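Local coordinates for odorant-binding protein 1d (Locusta migratoria, PDB 4PT1) that probably binds small hydrophobic odorants and carries them, as a secreted all-helical protein of the PBP/GOBP family, at residues G9-A14 against L73-P78; F47-K52 against E98-A103; F67-E72 against R86-C91. All coordinates share one frame; numbering follows the deposited sequence.

Contact 1 of 3, residues G9-A14 against L73-P78; sequences GRIMDA and LENVPP
The guanidinium of Arg10 has CB of Glu74 over one face, 3.8 Å above its plane and offset toward the rim, and the amide of Asn75 at its edge, with the two planes 50° apart. In this all-helical PBP/GOBP fold the contact joins the short helix 10-13 to helix 69-75. Arg10 grips Asn75 side-on: NE reaches OD1 at 2.6 Å, almost in line with its C=O, while NH2 meets the same OD1 at 2.9 Å from above the carbonyl plane. CG of Arg10 is wedged between backbone N and carbonyl carbon (chi1 62°), and from there the extended chain carries NE across to Asn75. Glu74 OE1 makes a long salt bridge to Arg10 NH1 at 4.0 Å, well out of the guanidinium plane, so no N-H points at it. Asn75 ND2 donates to Phe58 O and Glu72 OE1, which fixes the rotation of the amide. Ile11 CD1 packs on Asn75 CB at 3.6 Å. A CB on Gly9 would press on Pro77 and Pro78 and, at phi 104°, collide with the preceding carbonyl O. A water accepts from Ile11 N and donates to Asn75 O at 2.6 Å.

Contact 2 of 3, residues F47-K52 against E98-A103; sequences FKCYLK and EACETA
The disulfide between Cys49 and Cys100 ties helix 45-57 to the first turn of helix 99-113, the two short axes approaching to 7.5 Å at a crossing angle of 78°. The SG atoms are 2.0 Å apart with chi3 of 107°, and the CA atoms of this pair are the nearest across the segments. On one flank Lys48 and Glu101 run side by side and point the same way: NZ bonds to OE1 at 2.6 Å, on the syn lone pair, and a water accepts from Lys48 NZ and donates to Glu101 OE2, closing a ring. Glu101 bends at chi2 (66°), which brings its carboxylate back to the lysine, while OE2 also takes Gln105. With an alanine in place of Lys48, the Glu101 carboxylate would probably be left without its charged mate across the helices. Such interhelical disulfides are a hallmark of insect odorant-binding proteins, and this is one of three in the chain. One turn further along, at the second close CA pair (Lys52-Ala103, 5.0 Å), Ala103 CB is pressed to 3.4 Å from Lys52 CA, and it also meets Leu51 CB, whose side chain lines the pocket of the bound 2-(2-methoxyethoxy)ethanol. The chain of Lys52 passes Ala99, CE lying 4.0 Å from CB of that alanine, before its NZ pairs with Asp63.

Contact 3 of 3, residues F67-E72 against R86-C91; sequences FVLEEE and RVVHSC
The start of helix 69-75, with Phe67 just before it, and the last part of helix 81-90 face each other here with the closest CA pair, Glu72 and Val88, 7.3 Å apart, and no hydrogen bond crosses between the segments. That spacing leaves the contact to side chains, and Val88 is its hub. CG1 of Val88 takes the end of Leu69 at 3.5 Å from CD1, and the same CG1 lies at the edge of the Phe67 ring, near its plane, 4.2 Å from CZ. Leu69 gets there because its CG stands opposite the backbone N (chi1 175°), which brings its two methyls over to the other helix. Leu69 CD2 passes at 4.2 Å from CE1 of His89, the two side chains crossing at about a right angle. On the other branch of the valine, Val88 CG2 is 3.9 Å from CG of Glu72, whose methylene also meets CG1. Glu72 therefore shows an aliphatic side to Val88, while a bend at chi2 (74°) turns its carboxylate elsewhere: OE2 bonds to Tyr110 OH and OE1 to Asn75 ND2, so the buried oxygens both have donors. His89 likewise has its polar partner outside the two segments, ND1 bonding to Lys92 NZ. Beyond His89, the disulfide of Cys91 with Cys109 joins segment 86-91 to helix 99-113. That same helix supplies Ile106 against Phe67 and Tyr110 against Val87, and helix 45-57 reaches Phe67 and Glu72 through Met55.

How the contacts relate
Contact 1 lies at the surface, whereas contacts 2 and 3 are partly buried. Contacts 1 and 3 share helix 69-75 and touch: Glu71 is salt-bridged to Arg10, and Leu73 and Val76 pack on Val88, with Leu73 also on His89. Contact 2 stands apart, its centre about 19 Å from that of contact 1, though along the chain contact 3 is nested inside the loop closed by contact 2. Their chemistry differs accordingly: charge, amide and water in contact 1, a covalent bond and a salt bridge in contact 2, mainly apolar packing in contact 3. Ile11, Leu51 and Glu72 bring each contact near a bound 2-(2-methoxyethoxy)ethanol, probably taken up from the crystallisation liquor, though such molecules often mark pockets.

Contact 1 of 3, residues G9-A14 against L73-P78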
loop_
_atom_site.group_PDB
_atom_site.type_symbol
_atom_site.label_atom_id
_atom_site.label_comp_id
_atom_site.label_asym_id
_atom_site.label_seq_id
_atom_site.Cartn_x
_atom_site.Cartn_y
_atom_site.Cartn_z
ATOM N N GLY A 9 -12.803 -4.643 3.329
ATOM C CA GLY A 9 -12.171 -5.090 2.079
ATOM C C GLY A 9 -11.068 -6.112 2.296
ATOM O O GLY A 9 -10.634 -6.333 3.428
ATOM N N ARG A 10 -10.614 -6.740 1.209
ATOM C CA ARG A 10 -9.677 -7.867 1.306
ATOM C C ARG A 10 -8.325 -7.491 1.913
ATOM O O ARG A 10 -7.752 -8.271 2.668
ATOM C CB ARG A 10 -9.501 -8.587 -0.044
ATOM C CG ARG A 10 -8.928 -7.782 -1.208
ATOM C CD ARG A 10 -9.078 -8.575 -2.511
ATOM N NE ARG A 10 -8.317 -8.018 -3.636
ATOM C CZ ARG A 10 -8.224 -8.575 -4.847
ATOM N NH1 ARG A 10 -8.843 -9.722 -5.114
ATOM N NH2 ARG A 10 -7.503 -7.983 -5.806
ATOM N N ILE A 11 -7.827 -6.290 1.621
ATOM C CA ILE A 11 -6.550 -5.856 2.180
ATOM C C ILE A 11 -6.654 -5.625 3.694
ATOM O O ILE A 11 -5.809 -6.078 4.473
ATOM C CB ILE A 11 -6.013 -4.586 1.483
ATOM C CG1 ILE A 11 -5.678 -4.896 0.021
ATOM C CG2 ILE A 11 -4.779 -4.074 2.200
ATOM C CD1 ILE A 11 -4.922 -3.776 -0.669
ATOM N N MET A 12 -7.699 -4.943 4.127
ATOM C CA MET A 12 -7.861 -4.716 5.552
ATOM C C MET A 12 -8.112 -6.033 6.289
ATOM O O MET A 12 -7.531 -6.252 7.369
ATOM C CB MET A 12 -8.972 -3.696 5.829
ATOM C CG MET A 12 -8.594 -2.281 5.411
ATOM S SD MET A 12 -7.155 -1.637 6.286
ATOM C CE MET A 12 -6.662 -0.273 5.232
ATOM N N ASP A 13 -8.940 -6.900 5.704
ATOM C CA ASP A 13 -9.240 -8.233 6.278
ATOM C C ASP A 13 -7.978 -9.043 6.552
ATOM O O ASP A 13 -7.878 -9.725 7.580
ATOM C CB ASP A 13 -10.126 -9.073 5.337
ATOM C CG ASP A 13 -11.611 -8.708 5.406
ATOM O OD1 ASP A 13 -12.063 -8.127 6.421
ATOM O OD2 ASP A 13 -12.334 -9.030 4.431
ATOM N N ALA A 14 -7.026 -8.978 5.627
ATOM C CA ALA A 14 -5.826 -9.806 5.690
ATOM C C ALA A 14 -4.562 -9.016 6.024
ATOM O O ALA A 14 -3.468 -9.517 5.816
ATOM C CB ALA A 14 -5.652 -10.560 4.385
ATOM N N LEU A 73 -7.846 -1.927 -8.507
ATOM C CA LEU A 73 -9.173 -1.336 -8.355
ATOM C C LEU A 73 -10.002 -2.186 -7.425
ATOM O O LEU A 73 -10.713 -1.659 -6.579
ATOM C CB LEU A 73 -9.868 -1.154 -9.704
ATOM C CG LEU A 73 -9.216 -0.164 -10.682
ATOM C CD1 LEU A 73 -9.828 -0.263 -12.063
ATOM C CD2 LEU A 73 -9.253 1.280 -10.193
ATOM N N GLU A 74 -9.909 -3.503 -7.563
ATOM C CA GLU A 74 -10.576 -4.391 -6.610
ATOM C C GLU A 74 -10.040 -4.224 -5.177
ATOM O O GLU A 74 -10.799 -4.364 -4.205
ATOM C CB GLU A 74 -10.461 -5.850 -7.042
ATOM C CG GLU A 74 -11.329 -6.214 -8.230
ATOM C CD GLU A 74 -11.239 -7.693 -8.564
ATOM O OE1 GLU A 74 -11.610 -8.527 -7.700
ATOM O OE2 GLU A 74 -10.787 -8.021 -9.686
ATOM N N ASN A 75 -8.748 -3.924 -5.047
ATOM C CA ASN A 75 -8.109 -3.714 -3.722
ATOM C C ASN A 75 -8.571 -2.469 -2.972
ATOM O O ASN A 75 -8.346 -2.350 -1.768
ATOM C CB ASN A 75 -6.577 -3.679 -3.840
ATOM C CG ASN A 75 -5.991 -5.029 -4.157
ATOM O OD1 ASN A 75 -6.619 -6.043 -3.884
ATOM N ND2 ASN A 75 -4.790 -5.056 -4.777
ATOM N N VAL A 76 -9.185 -1.521 -3.672
ATOM C CA VAL A 76 -9.687 -0.302 -2.996
ATOM C C VAL A 76 -10.827 -0.676 -2.044
ATOM O O VAL A 76 -11.749 -1.370 -2.460
ATOM C CB VAL A 76 -10.219 0.733 -4.003
ATOM C CG1 VAL A 76 -10.803 1.939 -3.273
ATOM C CG2 VAL A 76 -9.120 1.145 -4.975
ATOM N N PRO A 77 -10.743 -0.265 -0.759
ATOM C CA PRO A 77 -11.790 -0.602 0.210
ATOM C C PRO A 77 -13.132 -0.087 -0.256
ATOM O O PRO A 77 -13.199 1.002 -0.841
ATOM C CB PRO A 77 -11.332 0.133 1.477
ATOM C CG PRO A 77 -9.861 0.134 1.366
ATOM C CD PRO A 77 -9.578 0.332 -0.098
ATOM N N PRO A 78 -14.205 -0.857 -0.016
ATOM C CA PRO A 78 -15.510 -0.469 -0.567
ATOM C C PRO A 78 -15.998 0.897 -0.090
ATOM O O PRO A 78 -16.731 1.565 -0.821
ATOM C CB PRO A 78 -16.455 -1.620 -0.141
ATOM C CG PRO A 78 -15.750 -2.321 0.954
ATOM C CD PRO A 78 -14.274 -2.131 0.738
HETATM O O HOH W 1 -9.237 -4.294 -0.227
#

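Contact 2 of 3, residues F47-K52 against E98-A103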
loop_
_atom_site.group_PDB
_atom_site.type_symbol
_atom_site.label_atom_id
_atom_site.label_comp_id
_atom_site.label_asym_id
_atom_site.label_seq_id
_atom_site.Cartn_x
_atom_site.Cartn_y
_atom_site.Cartn_z
ATOM N N PHE A 47 11.840 -1.061 3.249
ATOM C CA PHE A 47 10.460 -0.578 3.278
ATOM C C PHE A 47 9.829 -0.559 1.867
ATOM O O PHE A 47 8.687 -0.981 1.681
ATOM C CB PHE A 47 10.352 0.782 3.957
ATOM C CG PHE A 47 8.963 1.334 3.926
ATOM C CD1 PHE A 47 7.985 0.769 4.706
ATOM C CD2 PHE A 47 8.635 2.369 3.072
ATOM C CE1 PHE A 47 6.686 1.254 4.663
ATOM C CE2 PHE A 47 7.341 2.857 3.014
ATOM C CZ PHE A 47 6.368 2.289 3.813
ATOM N N LYS A 48 10.559 -0.101 0.861
ATOM C CA LYS A 48 10.060 -0.160 -0.519
ATOM C C LYS A 48 9.672 -1.589 -0.945
ATOM O O LYS A 48 8.632 -1.823 -1.585
ATOM C CB LYS A 48 11.093 0.413 -1.482
ATOM C CG LYS A 48 11.491 1.838 -1.109
ATOM C CD LYS A 48 12.270 2.508 -2.216
ATOM C CE LYS A 48 12.733 3.889 -1.781
ATOM N NZ LYS A 48 13.789 4.423 -2.679
ATOM N N CYS A 49 10.507 -2.551 -0.582
ATOM C CA CYS A 49 10.238 -3.931 -0.950
ATOM C C CYS A 49 9.082 -4.499 -0.129
ATOM O O CYS A 49 8.389 -5.375 -0.596
ATOM C CB CYS A 49 11.507 -4.778 -0.823
ATOM S SG CYS A 49 12.730 -4.415 -2.120
ATOM N N TYR A 50 8.848 -3.948 1.061
ATOM C CA TYR A 50 7.657 -4.273 1.837
ATOM C C TYR A 50 6.368 -3.823 1.111
ATOM O O TYR A 50 5.416 -4.600 1.004
ATOM C CB TYR A 50 7.752 -3.649 3.215
ATOM C CG TYR A 50 6.526 -3.839 4.060
ATOM C CD1 TYR A 50 6.338 -5.015 4.799
ATOM C CD2 TYR A 50 5.565 -2.844 4.155
ATOM C CE1 TYR A 50 5.227 -5.174 5.592
ATOM C CE2 TYR A 50 4.429 -3.004 4.938
ATOM C CZ TYR A 50 4.271 -4.171 5.646
ATOM O OH TYR A 50 3.176 -4.303 6.418
ATOM N N LEU A 51 6.325 -2.582 0.612
ATOM C CA LEU A 51 5.223 -2.114 -0.248
ATOM C C LEU A 51 5.029 -3.032 -1.453
ATOM O O LEU A 51 3.897 -3.455 -1.768
ATOM C CB LEU A 51 5.455 -0.673 -0.736
ATOM C CG LEU A 51 5.461 0.410 0.362
ATOM C CD1 LEU A 51 5.764 1.767 -0.258
ATOM C CD2 LEU A 51 4.158 0.448 1.166
ATOM N N LYS A 52 6.138 -3.353 -2.119
ATOM C CA LYS A 52 6.106 -4.270 -3.258
ATOM C C LYS A 52 5.510 -5.615 -2.852
ATOM O O LYS A 52 4.667 -6.171 -3.558
ATOM C CB LYS A 52 7.518 -4.410 -3.865
ATOM C CG LYS A 52 7.656 -5.405 -5.001
ATOM C CD LYS A 52 8.118 -6.759 -4.536
ATOM C CE LYS A 52 8.561 -7.594 -5.727
ATOM N NZ LYS A 52 8.970 -8.931 -5.279
ATOM N N GLU A 98 12.958 -0.628 -11.060
ATOM C CA GLU A 98 13.126 -1.820 -10.243
ATOM C C GLU A 98 11.832 -2.092 -9.499
ATOM O O GLU A 98 11.224 -1.152 -9.012
ATOM C CB GLU A 98 14.290 -1.573 -9.284
ATOM C CG GLU A 98 14.571 -2.687 -8.288
ATOM C CD GLU A 98 13.934 -2.443 -6.933
ATOM O OE1 GLU A 98 13.416 -3.411 -6.336
ATOM O OE2 GLU A 98 13.945 -1.288 -6.465
ATOM N N ALA A 99 11.423 -3.362 -9.416
ATOM C CA ALA A 99 10.121 -3.733 -8.823
ATOM C C ALA A 99 9.791 -3.025 -7.506
ATOM O O ALA A 99 8.681 -2.510 -7.362
ATOM C CB ALA A 99 9.974 -5.240 -8.670
ATOM N N CYS A 100 10.734 -2.976 -6.560
ATOM C CA CYS A 100 10.505 -2.277 -5.296
ATOM C C CYS A 100 10.309 -0.754 -5.421
ATOM O O CYS A 100 9.434 -0.178 -4.766
ATOM C CB CYS A 100 11.599 -2.612 -4.271
ATOM S SG CYS A 100 11.650 -4.381 -3.857
ATOM N N GLU A 101 11.131 -0.099 -6.234
ATOM C CA GLU A 101 11.033 1.365 -6.401
ATOM C C GLU A 101 9.672 1.673 -7.037
ATOM O O GLU A 101 8.966 2.552 -6.563
ATOM C CB GLU A 101 12.222 1.913 -7.231
ATOM C CG GLU A 101 12.367 3.446 -7.298
ATOM C CD GLU A 101 12.694 4.119 -5.973
ATOM O OE1 GLU A 101 13.131 3.441 -5.028
ATOM O OE2 GLU A 101 12.533 5.360 -5.868
ATOM N N THR A 102 9.310 0.905 -8.065
ATOM C CA THR A 102 7.983 0.985 -8.746
ATOM C C THR A 102 6.837 0.980 -7.748
ATOM O O THR A 102 5.987 1.887 -7.758
ATOM C CB THR A 102 7.786 -0.180 -9.748
ATOM O OG1 THR A 102 8.686 -0.022 -10.857
ATOM C CG2 THR A 102 6.337 -0.254 -10.293
ATOM N N ALA A 103 6.812 -0.025 -6.872
ATOM C CA ALA A 103 5.768 -0.059 -5.838
ATOM C C ALA A 103 5.804 1.198 -4.968
ATOM O O ALA A 103 4.775 1.828 -4.750
ATOM C CB ALA A 103 5.895 -1.305 -4.971
HETATM O O HOH W 2 14.282 6.619 -4.119
#

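Contact 3 of 3, residues F67-E72 against R86-C91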
loop_
_atom_site.group_PDB
_atom_site.type_symbol
_atom_site.label_atom_id
_atom_site.label_comp_id
_atom_site.label_asym_id
_atom_site.label_seq_id
_atom_site.Cartn_x
_atom_site.Cartn_y
_atom_site.Cartn_z
ATOM N N PHE A 67 2.587 -3.790 -12.930
ATOM C CA PHE A 67 1.327 -3.304 -12.313
ATOM C C PHE A 67 0.078 -3.877 -12.991
ATOM O O PHE A 67 -0.002 -3.916 -14.218
ATOM C CB PHE A 67 1.310 -1.769 -12.326
ATOM C CG PHE A 67 0.094 -1.165 -11.674
ATOM C CD1 PHE A 67 -0.062 -1.197 -10.298
ATOM C CD2 PHE A 67 -0.895 -0.579 -12.444
ATOM C CE1 PHE A 67 -1.168 -0.638 -9.703
ATOM C CE2 PHE A 67 -2.003 -0.012 -11.861
ATOM C CZ PHE A 67 -2.148 -0.041 -10.491
ATOM N N VAL A 68 -0.895 -4.328 -12.194
ATOM C CA VAL A 68 -2.131 -4.919 -12.703
ATOM C C VAL A 68 -3.352 -4.097 -12.220
ATOM O O VAL A 68 -3.855 -4.274 -11.111
ATOM C CB VAL A 68 -2.257 -6.402 -12.308
ATOM C CG1 VAL A 68 -3.474 -7.030 -12.956
ATOM C CG2 VAL A 68 -1.007 -7.181 -12.722
ATOM N N LEU A 69 -3.827 -3.213 -13.090
ATOM C CA LEU A 69 -4.869 -2.220 -12.742
ATOM C C LEU A 69 -6.154 -2.825 -12.196
ATOM O O LEU A 69 -6.687 -2.328 -11.231
ATOM C CB LEU A 69 -5.204 -1.365 -13.965
ATOM C CG LEU A 69 -6.343 -0.345 -13.870
ATOM C CD1 LEU A 69 -6.077 0.710 -12.806
ATOM C CD2 LEU A 69 -6.539 0.315 -15.234
ATOM N N GLU A 70 -6.654 -3.881 -12.820
ATOM C CA GLU A 70 -7.945 -4.467 -12.453
ATOM C C GLU A 70 -7.906 -4.977 -11.023
ATOM O O GLU A 70 -8.864 -4.820 -10.256
ATOM C CB GLU A 70 -8.323 -5.612 -13.428
ATOM N N GLU A 71 -6.776 -5.561 -10.650
ATOM C CA GLU A 71 -6.599 -6.068 -9.294
ATOM C C GLU A 71 -6.500 -4.946 -8.281
ATOM O O GLU A 71 -7.015 -5.062 -7.188
ATOM C CB GLU A 71 -5.379 -6.979 -9.204
ATOM C CG GLU A 71 -5.521 -8.240 -10.052
ATOM C CD GLU A 71 -6.389 -9.322 -9.441
ATOM O OE1 GLU A 71 -6.901 -9.177 -8.313
ATOM O OE2 GLU A 71 -6.555 -10.357 -10.128
ATOM N N GLU A 72 -5.844 -3.859 -8.643
ATOM C CA GLU A 72 -5.695 -2.753 -7.704
ATOM C C GLU A 72 -7.026 -2.058 -7.458
ATOM O O GLU A 72 -7.313 -1.661 -6.331
ATOM C CB GLU A 72 -4.625 -1.764 -8.166
ATOM C CG GLU A 72 -4.201 -0.730 -7.126
ATOM C CD GLU A 72 -3.314 -1.270 -6.004
ATOM O OE1 GLU A 72 -3.412 -2.448 -5.589
ATOM O OE2 GLU A 72 -2.507 -0.486 -5.497
ATOM N N ARG A 86 -10.330 6.855 -8.339
ATOM C CA ARG A 86 -9.800 8.080 -8.969
ATOM C C ARG A 86 -8.287 8.132 -8.793
ATOM O O ARG A 86 -7.545 8.321 -9.748
ATOM C CB ARG A 86 -10.464 9.328 -8.377
ATOM C CG ARG A 86 -10.112 10.610 -9.129
ATOM C CD ARG A 86 -10.766 11.827 -8.495
ATOM N NE ARG A 86 -12.203 11.643 -8.314
ATOM N N VAL A 87 -7.824 7.934 -7.567
ATOM C CA VAL A 87 -6.392 7.848 -7.292
ATOM C C VAL A 87 -5.646 6.756 -8.077
ATOM O O VAL A 87 -4.596 7.003 -8.658
ATOM C CB VAL A 87 -6.173 7.674 -5.793
ATOM C CG1 VAL A 87 -4.734 7.297 -5.502
ATOM C CG2 VAL A 87 -6.596 8.956 -5.074
ATOM N N VAL A 88 -6.198 5.545 -8.115
ATOM C CA VAL A 88 -5.552 4.474 -8.846
ATOM C C VAL A 88 -5.419 4.790 -10.341
ATOM O O VAL A 88 -4.357 4.546 -10.935
ATOM C CB VAL A 88 -6.265 3.123 -8.640
ATOM C CG1 VAL A 88 -5.694 2.082 -9.602
ATOM C CG2 VAL A 88 -6.113 2.671 -7.202
ATOM N N HIS A 89 -6.478 5.341 -10.935
ATOM C CA HIS A 89 -6.474 5.674 -12.363
ATOM C C HIS A 89 -5.479 6.749 -12.644
ATOM O O HIS A 89 -4.867 6.756 -13.723
ATOM C CB HIS A 89 -7.876 6.046 -12.873
ATOM C CG HIS A 89 -8.770 4.850 -13.124
ATOM N ND1 HIS A 89 -8.575 4.006 -14.158
ATOM C CD2 HIS A 89 -9.899 4.395 -12.458
ATOM C CE1 HIS A 89 -9.512 3.047 -14.140
ATOM N NE2 HIS A 89 -10.324 3.280 -13.096
ATOM N N SER A 90 -5.265 7.648 -11.683
ATOM C CA SER A 90 -4.316 8.746 -11.885
ATOM C C SER A 90 -2.841 8.294 -11.806
ATOM O O SER A 90 -1.942 9.016 -12.254
ATOM C CB SER A 90 -4.603 9.914 -10.927
ATOM O OG SER A 90 -4.214 9.651 -9.593
ATOM N N CYS A 91 -2.607 7.089 -11.282
ATOM C CA CYS A 91 -1.257 6.591 -10.971
ATOM C C CYS A 91 -0.899 5.294 -11.705
ATOM O O CYS A 91 0.122 4.650 -11.411
ATOM C CB CYS A 91 -1.153 6.398 -9.454
ATOM S SG CYS A 91 -1.252 7.960 -8.541
#